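Side-chain contact in TlmII (Streptoalloteichus hindustanus, PDB 4HVM), which probably binds phosphopantetheine and belongs to the condensation-domain family, in tallysomycin biosynthesis: residues E185-R188 with V189-R193. Sequence-based numbering, arbitrary orientation.
Sequences ETVR and VARHR
The Arg191 guanidinium carries Val187 CG1 over one face, 3.7 Å above the plane and displaced from its centre, while the Arg188 guanidinium has Val189 N over one face and Glu185 CD at its edge, in plane. These are i to i+4 and closer contacts in the first turns of the surface helix 185-198 of a condensation-type fold. The edge-on approach matches a salt bridge, with Arg188 NH1 2.6 Å from Glu185 OE2. Bends at chi2 and chi3 (96°) bring the second terminal nitrogen of Arg188, NH2, to 4.1 Å from His192 CG; the guanidinium and imidazole planes stand 52° apart. With an alanine at Arg188, the Glu185 carboxylate would probably lose this charged mate, and the His192 ring the guanidinium that lies alongside it. Val187 and Arg191 run side by side, and Arg191 NH1 continues to a hydrogen bond with Tyr332 O, tying the helix to a loop. Helical bonds underlie the spacing: Arg191 N reaches Val187 O at 3.0 Å, whereas Ala190 N to Thr186 O is weak. Val189 CG2, beside its own backbone N, sits 3.7 Å from Glu185 OE2.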
ATOM      1  N   GLU A 185       3.358  15.112  24.344  1.00 25.42           N
ATOM      2  CA  GLU A 185       2.594  14.205  25.191  1.00 27.36           C
ATOM      3  C   GLU A 185       1.140  14.647  25.340  1.00 27.36           C
ATOM      4  O   GLU A 185       0.228  13.823  25.318  1.00 29.03           O
ATOM      5  CB  GLU A 185       3.255  14.074  26.567  1.00 35.08           C
ATOM      6  CG  GLU A 185       2.534  13.143  27.538  1.00 44.73           C
ATOM      7  CD  GLU A 185       2.648  11.671  27.168  1.00 51.71           C
ATOM      8  OE1 GLU A 185       3.364  11.337  26.201  1.00 46.56           O
ATOM      9  OE2 GLU A 185       2.015  10.842  27.856  1.00 55.36           O
ATOM     10  N   THR A 186       0.933  15.953  25.488  1.00 27.59           N
ATOM     11  CA  THR A 186      -0.411  16.505  25.621  1.00 33.90           C
ATOM     12  C   THR A 186      -1.270  16.182  24.401  1.00 40.25           C
ATOM     13  O   THR A 186      -2.485  16.013  24.512  1.00 46.51           O
ATOM     14  CB  THR A 186      -0.377  18.029  25.835  1.00 38.92           C
ATOM     15  OG1 THR A 186       0.422  18.637  24.814  1.00 48.32           O
ATOM     16  CG2 THR A 186       0.219  18.361  27.191  1.00 39.47           C
ATOM     17  N   VAL A 187      -0.631  16.097  23.240  1.00 17.45           N
ATOM     18  CA  VAL A 187      -1.314  15.699  22.020  1.00 23.52           C
ATOM     19  C   VAL A 187      -1.584  14.199  22.034  1.00 26.24           C
ATOM     20  O   VAL A 187      -2.684  13.756  21.707  1.00 26.09           O
ATOM     21  CB  VAL A 187      -0.481  16.052  20.776  1.00 15.77           C
ATOM     22  CG1 VAL A 187      -1.198  15.610  19.514  1.00 14.65           C
ATOM     23  CG2 VAL A 187      -0.205  17.544  20.740  1.00 21.33           C
ATOM     24  N   ARG A 188      -0.579  13.424  22.427  1.00 17.14           N
ATOM     25  CA  ARG A 188      -0.694  11.971  22.449  1.00 19.55           C
ATOM     26  C   ARG A 188      -1.816  11.510  23.368  1.00 19.40           C
ATOM     27  O   ARG A 188      -2.603  10.635  23.011  1.00 20.28           O
ATOM     28  CB  ARG A 188       0.619  11.336  22.900  1.00 25.88           C
ATOM     29  CG  ARG A 188       0.830   9.927  22.376  1.00 27.32           C
ATOM     30  CD  ARG A 188       1.506   9.032  23.407  1.00 27.71           C
ATOM     31  NE  ARG A 188       0.535   8.243  24.162  1.00 30.40           N
ATOM     32  CZ  ARG A 188       0.202   8.473  25.428  1.00 36.12           C
ATOM     33  NH1 ARG A 188       0.768   9.466  26.099  1.00 40.12           N
ATOM     34  NH2 ARG A 188      -0.694   7.702  26.026  1.00 36.61           N
ATOM     35  N   VAL A 189      -1.875  12.102  24.557  1.00 21.59           N
ATOM     36  CA  VAL A 189      -2.908  11.779  25.533  1.00 21.09           C
ATOM     37  C   VAL A 189      -4.296  12.087  24.977  1.00 23.66           C
ATOM     38  O   VAL A 189      -5.234  11.307  25.154  1.00 28.30           O
ATOM     39  CB  VAL A 189      -2.690  12.552  26.850  1.00 26.13           C
ATOM     40  CG1 VAL A 189      -3.874  12.370  27.788  1.00 20.78           C
ATOM     41  CG2 VAL A 189      -1.394  12.110  27.520  1.00 24.28           C
ATOM     42  N   ALA A 190      -4.416  13.219  24.292  1.00 22.09           N
ATOM     43  CA  ALA A 190      -5.688  13.639  23.717  1.00 19.30           C
ATOM     44  C   ALA A 190      -6.173  12.683  22.630  1.00 23.09           C
ATOM     45  O   ALA A 190      -7.352  12.335  22.580  1.00 29.28           O
ATOM     46  CB  ALA A 190      -5.572  15.043  23.169  1.00 15.78           C
ATOM     47  N   ARG A 191      -5.260  12.257  21.762  1.00 18.50           N
ATOM     48  CA  ARG A 191      -5.597  11.308  20.709  1.00 17.90           C
ATOM     49  C   ARG A 191      -5.956   9.952  21.311  1.00 20.85           C
ATOM     50  O   ARG A 191      -6.870   9.270  20.843  1.00 26.66           O
ATOM     51  CB  ARG A 191      -4.426  11.153  19.735  1.00 16.55           C
ATOM     52  CG  ARG A 191      -3.939  12.458  19.119  1.00 17.43           C
ATOM     53  CD  ARG A 191      -4.988  13.082  18.215  1.00 13.96           C
ATOM     54  NE  ARG A 191      -4.553  14.374  17.690  1.00 20.11           N
ATOM     55  CZ  ARG A 191      -3.781  14.529  16.617  1.00 18.22           C
ATOM     56  NH1 ARG A 191      -3.352  13.472  15.944  1.00 19.64           N
ATOM     57  NH2 ARG A 191      -3.434  15.745  16.216  1.00 19.66           N
ATOM     58  N   HIS A 192      -5.223   9.561  22.349  1.00 18.81           N
ATOM     59  CA  HIS A 192      -5.470   8.294  23.020  1.00 19.98           C
ATOM     60  C   HIS A 192      -6.838   8.314  23.689  1.00 22.19           C
ATOM     61  O   HIS A 192      -7.540   7.306  23.718  1.00 21.13           O
ATOM     62  CB  HIS A 192      -4.382   8.009  24.052  1.00 18.62           C
ATOM     63  CG  HIS A 192      -4.423   6.616  24.600  1.00 38.82           C
ATOM     64  ND1 HIS A 192      -5.175   6.269  25.702  1.00 38.74           N
ATOM     65  CD2 HIS A 192      -3.805   5.482  24.193  1.00 38.61           C
ATOM     66  CE1 HIS A 192      -5.017   4.982  25.952  1.00 42.79           C
ATOM     67  NE2 HIS A 192      -4.190   4.480  25.052  1.00 42.93           N
ATOM     68  N   ARG A 193      -7.205   9.470  24.229  1.00 25.93           N
ATOM     69  CA  ARG A 193      -8.515   9.646  24.839  1.00 27.46           C
ATOM     70  C   ARG A 193      -9.625   9.548  23.798  1.00 24.18           C
ATOM     71  O   ARG A 193     -10.607   8.832  23.990  1.00 25.16           O
ATOM     72  CB  ARG A 193      -8.600  11.002  25.537  1.00 30.05           C
ATOM     73  CG  ARG A 193      -8.663  10.931  27.051  1.00 52.44           C
ATOM     74  CD  ARG A 193      -9.215  12.230  27.618  1.00 66.92           C
ATOM     75  NE  ARG A 193     -10.582  12.478  27.167  1.00 71.61           N
ATOM     76  CZ  ARG A 193     -11.119  13.686  27.024  1.00 71.29           C
ATOM     77  NH1 ARG A 193     -10.402  14.770  27.290  1.00 73.90           N
ATOM     78  NH2 ARG A 193     -12.370  13.813  26.607  1.00 66.30           N
TER